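Local structure of AT-less polyketide synthase (Streptomyces platensis subsp. rosaceus, 4TKT) at residues A[508-513]-A[577-582]; A[299-304]-A[337-342]; A[62-67]-A[220-225]; A[417-422]-A[437-442]. The protein probably catalyses the decarboxylative condensation that extends the growing polyketide chain in isomigrastatin biosynthesis, as a ketosynthase domain of an AT-less synthase. One frame throughout, in Å; residues are numbered along the deposited sequence.

Contact 1 (A[508-513]-A[577-582]); sequences TARFAV and EAWTSG
Arg-510 lays its side chain over one face of the Trp-579 indole. Its CD stands 3.7 Å from the centroid of the six-membered ring, a CH-pi contact, and the guanidinium carries on over the five-membered ring, with CZ 4.4 Å from that centroid. The two planes are only 24° apart, so the cation-pi pair is also a stack. CG starts anti to the carbonyl carbon (chi1 -59°) and the chain runs extended to NE, which carries the charged end across the indole. At the guanidinium edge, Arg-510 NH1 donates to Trp-579 O at 2.8 Å, with 152° at the hydrogen. Gly-582 N reaches the same oxygen from the opposite face of the carbonyl plane, as part of the Schellman motif that closes helix 573-580; Gly-582 CA in turn lies over one face of the guanidinium. A positive group at this carboxyl end would probably be welcomed by the helix dipole.

Farther along the strand, Ala-512 CB rests 3.4 Å from Thr-580 OG1, a hydroxyl bonded to Ala-576 O. Strand 509-515, which belongs to the RhiE-like KS-MAT linker family region, is the middle one of a three-stranded antiparallel sheet. Arg-510 and Ala-512 point to the face under helix 573-580, while Phe-511 and Val-513 pack on helix 518-530. In the second shell, Met-507 O accepts from Arg-510 NE, and Trp-587 meets Trp-579 edge-to-face.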
loop_
_atom_site.group_PDB
_atom_site.type_symbol
_atom_site.label_atom_id
_atom_site.label_comp_id
_atom_site.label_asym_id
_atom_site.label_seq_id
_atom_site.Cartn_x
_atom_site.Cartn_y
_atom_site.Cartn_z
ATOM N N THR A 508 3.440 -3.252 -25.813
ATOM C CA THR A 508 4.118 -3.261 -27.109
ATOM C C THR A 508 5.147 -4.379 -27.258
ATOM O O THR A 508 4.978 -5.278 -28.082
ATOM C CB THR A 508 4.816 -1.915 -27.366
ATOM O OG1 THR A 508 3.865 -0.853 -27.235
ATOM C CG2 THR A 508 5.416 -1.882 -28.758
ATOM N N ALA A 509 6.218 -4.313 -26.475
ATOM C CA ALA A 509 7.247 -5.347 -26.501
ATOM C C ALA A 509 6.755 -6.586 -25.771
ATOM O O ALA A 509 6.371 -6.510 -24.604
ATOM C CB ALA A 509 8.537 -4.835 -25.882
ATOM N N ARG A 510 6.771 -7.727 -26.454
ATOM C CA ARG A 510 6.152 -8.933 -25.917
ATOM C C ARG A 510 7.084 -10.139 -25.869
ATOM O O ARG A 510 8.048 -10.236 -26.628
ATOM C CB ARG A 510 4.907 -9.279 -26.734
ATOM C CG ARG A 510 3.871 -8.170 -26.748
ATOM C CD ARG A 510 2.604 -8.575 -27.478
ATOM N NE ARG A 510 1.578 -7.546 -27.351
ATOM C CZ ARG A 510 0.339 -7.660 -27.813
ATOM N NH1 ARG A 510 -0.038 -8.764 -28.440
ATOM N NH2 ARG A 510 -0.524 -6.668 -27.646
ATOM N N PHE A 511 6.776 -11.059 -24.962
ATOM C CA PHE A 511 7.540 -12.287 -24.804
ATOM C C PHE A 511 6.622 -13.426 -24.374
ATOM O O PHE A 511 5.871 -13.297 -23.409
ATOM C CB PHE A 511 8.664 -12.098 -23.783
ATOM C CG PHE A 511 9.441 -13.350 -23.498
ATOM C CD1 PHE A 511 10.407 -13.799 -24.384
ATOM C CD2 PHE A 511 9.210 -14.077 -22.342
ATOM C CE1 PHE A 511 11.127 -14.950 -24.125
ATOM C CE2 PHE A 511 9.925 -15.233 -22.077
ATOM C CZ PHE A 511 10.886 -15.669 -22.970
ATOM N N ALA A 512 6.679 -14.537 -25.099
ATOM C CA ALA A 512 5.868 -15.701 -24.766
ATOM C C ALA A 512 6.691 -16.978 -24.861
ATOM O O ALA A 512 7.515 -17.129 -25.761
ATOM C CB ALA A 512 4.656 -15.780 -25.676
ATOM N N VAL A 513 6.467 -17.894 -23.927
ATOM C CA VAL A 513 7.189 -19.160 -23.924
ATOM C C VAL A 513 6.320 -20.297 -23.389
ATOM O O VAL A 513 5.650 -20.158 -22.365
ATOM C CB VAL A 513 8.492 -19.062 -23.093
ATOM C CG1 VAL A 513 8.206 -18.534 -21.694
ATOM C CG2 VAL A 513 9.200 -20.406 -23.036
ATOM N N GLU A 577 2.945 -17.395 -30.593
ATOM C CA GLU A 577 3.758 -16.681 -31.564
ATOM C C GLU A 577 2.967 -15.528 -32.168
ATOM O O GLU A 577 3.491 -14.428 -32.343
ATOM C CB GLU A 577 4.250 -17.629 -32.657
ATOM C CG GLU A 577 5.302 -17.021 -33.569
ATOM C CD GLU A 577 6.002 -18.056 -34.428
ATOM O OE1 GLU A 577 5.553 -19.222 -34.447
ATOM O OE2 GLU A 577 7.006 -17.703 -35.082
ATOM N N ALA A 578 1.697 -15.784 -32.468
ATOM C CA ALA A 578 0.823 -14.771 -33.044
ATOM C C ALA A 578 0.627 -13.617 -32.074
ATOM O O ALA A 578 0.649 -12.453 -32.470
ATOM C CB ALA A 578 -0.516 -15.377 -33.422
ATOM N N TRP A 579 0.439 -13.951 -30.801
ATOM C CA TRP A 579 0.258 -12.945 -29.764
ATOM C C TRP A 579 1.497 -12.065 -29.644
ATOM O O TRP A 579 1.395 -10.843 -29.567
ATOM C CB TRP A 579 -0.054 -13.605 -28.420
ATOM C CG TRP A 579 -0.168 -12.621 -27.297
ATOM C CD1 TRP A 579 -1.293 -11.951 -26.904
ATOM C CD2 TRP A 579 0.883 -12.185 -26.429
ATOM N NE1 TRP A 579 -1.005 -11.129 -25.841
ATOM C CE2 TRP A 579 0.324 -11.253 -25.530
ATOM C CE3 TRP A 579 2.243 -12.494 -26.321
ATOM C CZ2 TRP A 579 1.076 -10.628 -24.540
ATOM C CZ3 TRP A 579 2.989 -11.871 -25.337
ATOM C CH2 TRP A 579 2.404 -10.949 -24.460
ATOM N N THR A 580 2.663 -12.699 -29.636
ATOM C CA THR A 580 3.933 -11.987 -29.569
ATOM C C THR A 580 4.075 -11.022 -30.743
ATOM O O THR A 580 4.658 -9.947 -30.611
ATOM C CB THR A 580 5.116 -12.970 -29.555
ATOM O OG1 THR A 580 4.954 -13.886 -28.466
ATOM C CG2 THR A 580 6.435 -12.235 -29.397
ATOM N N SER A 581 3.519 -11.406 -31.887
ATOM C CA SER A 581 3.575 -10.576 -33.084
ATOM C C SER A 581 2.633 -9.381 -32.998
ATOM O O SER A 581 2.689 -8.483 -33.838
ATOM C CB SER A 581 3.246 -11.405 -34.323
ATOM O OG SER A 581 4.211 -12.423 -34.512
ATOM N N GLY A 582 1.764 -9.374 -31.992
ATOM C CA GLY A 582 0.900 -8.232 -31.754
ATOM C C GLY A 582 -0.587 -8.534 -31.750
ATOM O O GLY A 582 -1.400 -7.655 -31.465
#

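Contact 2 (A[299-304]-A[337-342]); sequences AVIRSA and NAAFAE
Helices 294-308 and 328-340 draw together at Arg-302 and Ala-339, whose CA atoms are 5.8 Å apart, a close approach that the small side chain of Ala-339 probably allows. The apolar part of the contact is one methyl against another: Ile-301 CG2 meets Ala-339 CB at 3.7 Å. Ile-301 holds CG2 anti to its backbone N, and this branch is the one that faces the neighbouring helix.

Arg-302 supplies most of the rest. Its chain leaves its own helix, passes Ala-339 and bends at chi3 (-138°), bringing the guanidinium alongside the backbone at Ala-338 and Ala-339. One edge of that group faces Ala-338 O, with both Arg-302 NE and Arg-302 NH2 at 3.6 Å from the oxygen; this is too loose to count as hydrogen bonding, though the carbonyl oxygen is likely to attract the cation. On Glu-342 it is the aliphatic part that touches: CG packs 3.5 Å from Arg-302 NE, while the carboxylate turns off with its plane 87° from that of the guanidinium. Arg-302 NH2 and Glu-342 OE2 stay 5.2 Å apart, so the opposite charges may attract at a distance without forming a salt bridge. This polar side lies toward the surface, and the Ile-301 side is buried.

Inward, Ala-339 also packs on Trp-305, which meets Phe-340 edge-to-face. Helix 294-308 itself belongs to a helix layer packed on the central mixed sheet, as in the layered thiolase fold of ketosynthases, with Val-300 and Ala-304 on strand 273-282 and Ile-301 on His-435 of strand 432-439.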
loop_
_atom_site.group_PDB
_atom_site.type_symbol
_atom_site.label_atom_id
_atom_site.label_comp_id
_atom_site.label_asym_id
_atom_site.label_seq_id
_atom_site.Cartn_x
_atom_site.Cartn_y
_atom_site.Cartn_z
ATOM N N ALA A 299 -14.909 5.394 21.756
ATOM C CA ALA A 299 -16.188 5.352 21.061
ATOM C C ALA A 299 -16.032 4.854 19.628
ATOM O O ALA A 299 -16.809 4.015 19.170
ATOM C CB ALA A 299 -16.843 6.723 21.076
ATOM N N VAL A 300 -15.027 5.367 18.921
ATOM C CA VAL A 300 -14.838 5.001 17.522
ATOM C C VAL A 300 -14.406 3.538 17.409
ATOM O O VAL A 300 -14.766 2.851 16.455
ATOM C CB VAL A 300 -13.809 5.927 16.816
ATOM C CG1 VAL A 300 -12.390 5.662 17.296
ATOM C CG2 VAL A 300 -13.894 5.764 15.308
ATOM N N ILE A 301 -13.665 3.058 18.403
ATOM C CA ILE A 301 -13.214 1.674 18.422
ATOM C C ILE A 301 -14.383 0.722 18.677
ATOM O O ILE A 301 -14.504 -0.311 18.019
ATOM C CB ILE A 301 -12.117 1.467 19.482
ATOM C CG1 ILE A 301 -10.832 2.168 19.044
ATOM C CG2 ILE A 301 -11.844 -0.008 19.694
ATOM C CD1 ILE A 301 -9.818 2.331 20.150
ATOM N N ARG A 302 -15.251 1.080 19.620
ATOM C CA ARG A 302 -16.445 0.286 19.888
ATOM C C ARG A 302 -17.405 0.297 18.703
ATOM O O ARG A 302 -18.025 -0.719 18.389
ATOM C CB ARG A 302 -17.173 0.791 21.135
ATOM C CG ARG A 302 -16.448 0.552 22.447
ATOM C CD ARG A 302 -17.370 0.845 23.622
ATOM N NE ARG A 302 -16.692 1.573 24.690
ATOM C CZ ARG A 302 -16.804 2.881 24.890
ATOM N NH1 ARG A 302 -17.577 3.614 24.099
ATOM N NH2 ARG A 302 -16.150 3.459 25.886
ATOM N N SER A 303 -17.534 1.451 18.054
ATOM C CA SER A 303 -18.434 1.589 16.912
ATOM C C SER A 303 -18.020 0.670 15.774
ATOM O O SER A 303 -18.864 0.056 15.120
ATOM C CB SER A 303 -18.471 3.035 16.424
ATOM O OG SER A 303 -18.896 3.903 17.457
ATOM N N ALA A 304 -16.714 0.578 15.544
ATOM C CA ALA A 304 -16.185 -0.286 14.498
ATOM C C ALA A 304 -16.419 -1.745 14.862
ATOM O O ALA A 304 -16.784 -2.556 14.011
ATOM C CB ALA A 304 -14.705 -0.017 14.276
ATOM N N ASN A 337 -8.442 0.670 26.609
ATOM C CA ASN A 337 -8.918 0.021 27.826
ATOM C C ASN A 337 -10.412 0.228 28.027
ATOM O O ASN A 337 -11.136 -0.705 28.372
ATOM C CB ASN A 337 -8.160 0.538 29.051
ATOM C CG ASN A 337 -6.729 0.047 29.106
ATOM O OD1 ASN A 337 -6.328 -0.819 28.329
ATOM N ND2 ASN A 337 -5.952 0.590 30.036
ATOM N N ALA A 338 -10.863 1.459 27.809
ATOM C CA ALA A 338 -12.275 1.794 27.930
ATOM C C ALA A 338 -13.104 1.045 26.893
ATOM O O ALA A 338 -14.251 0.678 27.148
ATOM C CB ALA A 338 -12.477 3.294 27.789
ATOM N N ALA A 339 -12.515 0.818 25.724
ATOM C CA ALA A 339 -13.187 0.084 24.659
ATOM C C ALA A 339 -13.425 -1.370 25.056
ATOM O O ALA A 339 -14.551 -1.864 24.995
ATOM C CB ALA A 339 -12.380 0.155 23.377
ATOM N N PHE A 340 -12.359 -2.049 25.465
ATOM C CA PHE A 340 -12.435 -3.457 25.832
ATOM C C PHE A 340 -13.261 -3.695 27.095
ATOM O O PHE A 340 -13.880 -4.749 27.247
ATOM C CB PHE A 340 -11.030 -4.032 26.023
ATOM C CG PHE A 340 -10.349 -4.422 24.741
ATOM C CD1 PHE A 340 -10.578 -5.663 24.171
ATOM C CD2 PHE A 340 -9.472 -3.554 24.114
ATOM C CE1 PHE A 340 -9.952 -6.026 22.997
ATOM C CE2 PHE A 340 -8.841 -3.912 22.937
ATOM C CZ PHE A 340 -9.081 -5.151 22.378
ATOM N N ALA A 341 -13.270 -2.718 27.997
ATOM C CA ALA A 341 -13.922 -2.877 29.297
ATOM C C ALA A 341 -15.435 -3.034 29.180
ATOM O O ALA A 341 -16.087 -3.510 30.108
ATOM C CB ALA A 341 -13.593 -1.702 30.199
ATOM N N GLU A 342 -15.990 -2.635 28.042
ATOM C CA GLU A 342 -17.428 -2.740 27.822
ATOM C C GLU A 342 -17.841 -4.141 27.386
ATOM O O GLU A 342 -19.022 -4.398 27.151
ATOM C CB GLU A 342 -17.887 -1.718 26.777
ATOM C CG GLU A 342 -17.996 -0.299 27.308
ATOM C CD GLU A 342 -19.003 -0.175 28.437
ATOM O OE1 GLU A 342 -20.025 -0.894 28.410
ATOM O OE2 GLU A 342 -18.769 0.638 29.356
#

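Contact 3 (A[62-67]-A[220-225]); sequences TYSKWG and GKYLMI
The ring of Tyr-222 meets segment 62-67 along its edge: Trp-66 O and Ser-64 OG both lie there, near the ring plane. The Trp-66 indole, for its part, carries Lys-65 CG over the centre of one face, 3.6 Å above its plane. Ser-64 OG sits 3.7 Å from Tyr-222 CE2, and the phenol OH of Tyr-222 donates to Trp-66 O at 2.7 Å, reaching that carbonyl from above its plane, 35° out of it. Close by, Gly-67 CA is 3.6 Å from the same hydroxyl. The Tyr-63 ring is less engaged, with its OH passing Ile-225 O at 3.8 Å and finding its real acceptor in Ala-231 O.

Tyr-222 is gripped at its other end as well. Thr-62 OG1 donates to Tyr-222 O at 2.8 Å, again from above the carbonyl plane. Thr-62 turns OG1 anti to its own N (chi1 -179°), where it can serve the helix and also take a weak bond from Ser-64 N. One residue is thus held through its backbone by Thr-62 in the loop and through its phenol by Trp-66 where strand 66-67 begins. The setting is the N-terminal half of a thiolase-type ketosynthase fold: helix 220-227 follows core strand 208-214, and strand 66-67 forms a small antiparallel pair with 39-40. A phenylalanine at Tyr-222 would keep the ring, but is likely to leave Trp-66 O without this donor and the start of strand 66-67 less firmly tied to the helix.

Ser-64 CB comes within 4.3 Å of Ile-225 CD1, a loose van der Waals approach. Beyond the two segments, Ile-41 and Pro-249 also touch Tyr-222.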
loop_
_atom_site.group_PDB
_atom_site.type_symbol
_atom_site.label_atom_id
_atom_site.label_comp_id
_atom_site.label_asym_id
_atom_site.label_seq_id
_atom_site.Cartn_x
_atom_site.Cartn_y
_atom_site.Cartn_z
ATOM N N THR A 62 14.825 24.345 13.503
ATOM C CA THR A 62 14.185 23.117 13.958
ATOM C C THR A 62 15.202 22.226 14.661
ATOM O O THR A 62 16.388 22.247 14.334
ATOM C CB THR A 62 13.540 22.342 12.794
ATOM O OG1 THR A 62 12.898 21.166 13.300
ATOM C CG2 THR A 62 14.585 21.939 11.771
ATOM N N TYR A 63 14.739 21.449 15.634
ATOM C CA TYR A 63 15.630 20.597 16.412
ATOM C C TYR A 63 15.546 19.144 15.961
ATOM O O TYR A 63 16.209 18.268 16.518
ATOM C CB TYR A 63 15.316 20.715 17.906
ATOM C CG TYR A 63 13.898 20.346 18.267
ATOM C CD1 TYR A 63 12.863 21.262 18.129
ATOM C CD2 TYR A 63 13.596 19.083 18.752
ATOM C CE1 TYR A 63 11.564 20.925 18.456
ATOM C CE2 TYR A 63 12.305 18.737 19.081
ATOM C CZ TYR A 63 11.292 19.660 18.932
ATOM O OH TYR A 63 10.003 19.310 19.262
ATOM N N SER A 64 14.729 18.895 14.944
ATOM C CA SER A 64 14.630 17.569 14.349
ATOM C C SER A 64 15.400 17.518 13.039
ATOM O O SER A 64 15.323 18.443 12.230
ATOM C CB SER A 64 13.169 17.187 14.110
ATOM O OG SER A 64 13.078 15.956 13.415
ATOM N N LYS A 65 16.145 16.437 12.831
ATOM C CA LYS A 65 16.888 16.256 11.590
ATOM C C LYS A 65 16.772 14.822 11.086
ATOM O O LYS A 65 17.612 14.350 10.321
ATOM C CB LYS A 65 18.359 16.628 11.786
ATOM C CG LYS A 65 19.079 15.803 12.836
ATOM C CD LYS A 65 20.560 16.144 12.867
ATOM C CE LYS A 65 21.326 15.227 13.805
ATOM N NZ LYS A 65 22.796 15.459 13.723
ATOM N N TRP A 66 15.719 14.135 11.516
ATOM C CA TRP A 66 15.515 12.739 11.155
ATOM C C TRP A 66 14.195 12.527 10.424
ATOM O O TRP A 66 13.317 13.391 10.443
ATOM C CB TRP A 66 15.562 11.859 12.404
ATOM C CG TRP A 66 16.813 12.023 13.201
ATOM C CD1 TRP A 66 17.979 11.334 13.046
ATOM C CD2 TRP A 66 17.027 12.938 14.282
ATOM N NE1 TRP A 66 18.908 11.762 13.963
ATOM C CE2 TRP A 66 18.348 12.745 14.735
ATOM C CE3 TRP A 66 16.231 13.900 14.910
ATOM C CZ2 TRP A 66 18.890 13.480 15.788
ATOM C CZ3 TRP A 66 16.771 14.627 15.960
ATOM C CH2 TRP A 66 18.088 14.415 16.386
ATOM N N GLY A 67 14.060 11.371 9.785
ATOM C CA GLY A 67 12.824 11.015 9.112
ATOM C C GLY A 67 12.865 9.646 8.463
ATOM O O GLY A 67 13.934 9.079 8.247
ATOM N N GLY A 220 9.761 23.092 5.139
ATOM C CA GLY A 220 8.727 23.769 5.902
ATOM C C GLY A 220 8.093 22.920 6.988
ATOM O O GLY A 220 7.866 23.395 8.102
ATOM N N LYS A 221 7.814 21.661 6.662
ATOM C CA LYS A 221 7.208 20.738 7.614
ATOM C C LYS A 221 8.058 20.601 8.870
ATOM O O LYS A 221 7.536 20.475 9.976
ATOM C CB LYS A 221 7.005 19.367 6.973
ATOM C CG LYS A 221 6.386 18.334 7.899
ATOM C CD LYS A 221 6.507 16.927 7.333
ATOM C CE LYS A 221 5.761 16.781 6.017
ATOM N NZ LYS A 221 5.833 15.389 5.494
ATOM N N TYR A 222 9.374 20.635 8.692
ATOM C CA TYR A 222 10.294 20.481 9.808
ATOM C C TYR A 222 10.395 21.750 10.644
ATOM O O TYR A 222 10.534 21.681 11.864
ATOM C CB TYR A 222 11.671 20.055 9.299
ATOM C CG TYR A 222 11.743 18.568 9.050
ATOM C CD1 TYR A 222 11.286 18.020 7.857
ATOM C CD2 TYR A 222 12.235 17.709 10.022
ATOM C CE1 TYR A 222 11.335 16.655 7.634
ATOM C CE2 TYR A 222 12.287 16.344 9.810
ATOM C CZ TYR A 222 11.835 15.823 8.615
ATOM O OH TYR A 222 11.887 14.467 8.403
ATOM N N LEU A 223 10.311 22.907 9.996
ATOM C CA LEU A 223 10.280 24.171 10.722
ATOM C C LEU A 223 8.993 24.278 11.532
ATOM O O LEU A 223 8.929 24.985 12.537
ATOM C CB LEU A 223 10.401 25.354 9.762
ATOM C CG LEU A 223 11.758 25.569 9.086
ATOM C CD1 LEU A 223 11.667 26.669 8.043
ATOM C CD2 LEU A 223 12.830 25.899 10.113
HETATM N N MSE A 224 7.971 23.560 11.086
HETATM C CA MSE A 224 6.659 23.609 11.713
HETATM C C MSE A 224 6.594 22.748 12.969
HETATM O O MSE A 224 6.095 23.185 14.007
HETATM C CB MSE A 224 5.592 23.163 10.720
HETATM C CG MSE A 224 4.173 23.400 11.184
HETATM SE SE MSE A 224 3.064 21.829 10.916
HETATM C CE MSE A 224 3.461 20.910 12.576
ATOM N N ILE A 225 7.093 21.521 12.871
ATOM C CA ILE A 225 7.107 20.620 14.017
ATOM C C ILE A 225 8.148 21.060 15.041
ATOM O O ILE A 225 8.120 20.630 16.193
ATOM C CB ILE A 225 7.383 19.164 13.594
ATOM C CG1 ILE A 225 8.775 19.030 12.980
ATOM C CG2 ILE A 225 6.331 18.691 12.614
ATOM C CD1 ILE A 225 9.123 17.607 12.576
#

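Contact 4 (A[417-422]-A[437-442]); sequences TRPRLG and VVEDYV
This is antiparallel strand pairing at the open end of a hairpin, where strands 421-427 and 432-439 run side by side in the large mixed sheet and then give way to loop. Gly-422 and Val-438 form a hydrogen-bonded pair: Gly-422 N to Val-438 O is 2.8 Å and nearly straight on to the carbonyl, and Val-438 N to Gly-422 O is 3.0 Å. Leu-421 and Glu-439 follow as a non-hydrogen-bonded pair, with Leu-421 CD1 lying 3.7 Å from Glu-439 CB. The ladder outlasts the strands by one rung, Asp-440 N donating to Arg-420 O at 3.3 Å in the carbonyl plane.

There the side chain of Asp-440 takes over. Its CG lies between the backbone N and the carbonyl carbon (chi1 53°), which folds the carboxylate back toward Arg-420. OD1 takes a weak bond from Arg-420 N at 2.8 Å, bent to 124°, and OD2 forms a long salt bridge with Arg-420 NE at 3.4 Å. The stronger partner of Asp-440 is Arg-414, whose salt bridge also uses OD2, while Arg-420 NH1 binds a glycerol. An alanine in place of Asp-440 would probably leave Arg-414 and Arg-420 without their shared anion and the backbone N of Arg-420 without this acceptor. On the Leu-421 face, Pro-419 and Glu-439 lie side by side, Pro-419 CB 3.5 Å from Glu-439 OE1.

Val-438 packs on helix 366-380 and Val-437 on helix 294-308, so helices cover the hairpin from both faces, the layered alpha/beta build of the thiolase fold.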
loop_
_atom_site.group_PDB
_atom_site.type_symbol
_atom_site.label_atom_id
_atom_site.label_comp_id
_atom_site.label_asym_id
_atom_site.label_seq_id
_atom_site.Cartn_x
_atom_site.Cartn_y
_atom_site.Cartn_z
ATOM N N THR A 417 -10.357 -23.239 13.409
ATOM C CA THR A 417 -10.485 -22.766 12.039
ATOM C C THR A 417 -11.007 -21.334 12.023
ATOM O O THR A 417 -11.394 -20.814 10.976
ATOM C CB THR A 417 -11.422 -23.664 11.208
ATOM O OG1 THR A 417 -12.695 -23.764 11.861
ATOM C CG2 THR A 417 -10.828 -25.055 11.050
ATOM N N ARG A 418 -11.015 -20.703 13.193
ATOM C CA ARG A 418 -11.505 -19.334 13.330
ATOM C C ARG A 418 -10.474 -18.327 12.825
ATOM O O ARG A 418 -9.293 -18.412 13.170
ATOM C CB ARG A 418 -11.866 -19.038 14.788
ATOM N N PRO A 419 -10.923 -17.367 12.001
ATOM C CA PRO A 419 -10.037 -16.355 11.415
ATOM C C PRO A 419 -9.291 -15.562 12.475
ATOM O O PRO A 419 -9.857 -15.274 13.531
ATOM C CB PRO A 419 -10.998 -15.446 10.641
ATOM C CG PRO A 419 -12.208 -16.275 10.402
ATOM C CD PRO A 419 -12.325 -17.168 11.598
ATOM N N ARG A 420 -8.032 -15.233 12.206
ATOM C CA ARG A 420 -7.288 -14.330 13.072
ATOM C C ARG A 420 -7.926 -12.948 12.995
ATOM O O ARG A 420 -8.303 -12.497 11.918
ATOM C CB ARG A 420 -5.811 -14.282 12.674
ATOM C CG ARG A 420 -4.994 -15.455 13.198
ATOM C CD ARG A 420 -3.546 -15.384 12.740
ATOM N NE ARG A 420 -3.314 -16.177 11.537
ATOM C CZ ARG A 420 -2.732 -17.373 11.530
ATOM N NH1 ARG A 420 -2.562 -18.025 10.389
ATOM N NH2 ARG A 420 -2.314 -17.915 12.665
ATOM N N LEU A 421 -8.060 -12.289 14.141
ATOM C CA LEU A 421 -8.790 -11.028 14.214
ATOM C C LEU A 421 -7.889 -9.887 14.674
ATOM O O LEU A 421 -7.159 -10.018 15.657
ATOM C CB LEU A 421 -9.987 -11.171 15.154
ATOM C CG LEU A 421 -11.080 -10.108 15.075
ATOM C CD1 LEU A 421 -11.638 -10.019 13.666
ATOM C CD2 LEU A 421 -12.186 -10.425 16.068
ATOM N N GLY A 422 -7.943 -8.767 13.961
ATOM C CA GLY A 422 -7.084 -7.639 14.269
ATOM C C GLY A 422 -7.792 -6.299 14.256
ATOM O O GLY A 422 -8.851 -6.144 13.649
ATOM N N VAL A 437 -11.480 -2.837 11.507
ATOM C CA VAL A 437 -11.439 -4.209 12.002
ATOM C C VAL A 437 -11.247 -5.202 10.863
ATOM O O VAL A 437 -12.082 -5.288 9.962
ATOM C CB VAL A 437 -12.727 -4.568 12.759
ATOM C CG1 VAL A 437 -12.650 -5.991 13.284
ATOM C CG2 VAL A 437 -12.968 -3.584 13.888
ATOM N N VAL A 438 -10.150 -5.955 10.905
ATOM C CA VAL A 438 -9.856 -6.911 9.842
ATOM C C VAL A 438 -9.654 -8.335 10.362
ATOM O O VAL A 438 -9.197 -8.550 11.484
ATOM C CB VAL A 438 -8.599 -6.499 9.033
ATOM C CG1 VAL A 438 -8.751 -5.091 8.487
ATOM C CG2 VAL A 438 -7.348 -6.601 9.884
ATOM N N GLU A 439 -10.018 -9.301 9.529
ATOM C CA GLU A 439 -9.732 -10.703 9.787
ATOM C C GLU A 439 -9.199 -11.337 8.508
ATOM O O GLU A 439 -9.511 -10.870 7.411
ATOM C CB GLU A 439 -10.983 -11.439 10.270
ATOM C CG GLU A 439 -12.115 -11.456 9.254
ATOM C CD GLU A 439 -13.278 -12.333 9.682
ATOM O OE1 GLU A 439 -13.293 -12.784 10.847
ATOM O OE2 GLU A 439 -14.179 -12.571 8.848
ATOM N N ASP A 440 -8.394 -12.386 8.631
ATOM C CA ASP A 440 -7.918 -13.070 7.433
ATOM C C ASP A 440 -9.014 -13.968 6.871
ATOM O O ASP A 440 -10.099 -14.077 7.444
ATOM C CB ASP A 440 -6.643 -13.876 7.712
ATOM C CG ASP A 440 -6.786 -14.821 8.883
ATOM O OD1 ASP A 440 -7.898 -14.931 9.442
ATOM O OD2 ASP A 440 -5.776 -15.466 9.239
ATOM N N TYR A 441 -8.726 -14.608 5.745
ATOM C CA TYR A 441 -9.729 -15.388 5.036
ATOM C C TYR A 441 -9.477 -16.886 5.159
ATOM O O TYR A 441 -8.330 -17.336 5.180
ATOM C CB TYR A 441 -9.761 -14.973 3.563
ATOM C CG TYR A 441 -10.695 -15.790 2.699
ATOM C CD1 TYR A 441 -12.074 -15.670 2.826
ATOM C CD2 TYR A 441 -10.197 -16.670 1.745
ATOM C CE1 TYR A 441 -12.931 -16.415 2.033
ATOM C CE2 TYR A 441 -11.045 -17.417 0.948
ATOM C CZ TYR A 441 -12.409 -17.288 1.097
ATOM O OH TYR A 441 -13.254 -18.030 0.305
ATOM N N VAL A 442 -10.560 -17.651 5.252
ATOM C CA VAL A 442 -10.485 -19.106 5.304
ATOM C C VAL A 442 -11.433 -19.733 4.283
ATOM O O VAL A 442 -12.651 -19.582 4.382
ATOM C CB VAL A 442 -10.825 -19.643 6.708
ATOM C CG1 VAL A 442 -10.881 -21.165 6.696
ATOM C CG2 VAL A 442 -9.814 -19.145 7.733
#

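How the contacts relate
Contacts 2 and 4 are neighbours in the C-terminal half of the ketosynthase, with centres 19 Å apart. They touch directly, Ala-304 O packing 4.0 Å from Val-437 CG2, so helix 294-308 of contact 2 rests on the hairpin of contact 4. Contact 3 belongs to the N-terminal half, its nearest atoms about 22 Å from contact 2 and about 25 Å from contact 4. Contact 1 is built on a strand of the linker region, on the opposite side of the chain's centre from contacts 2 and 3, with centres 56 and 51 Å away. A glycerol, probably from the crystallisation liquor, is bound beside Arg-420 in contact 4.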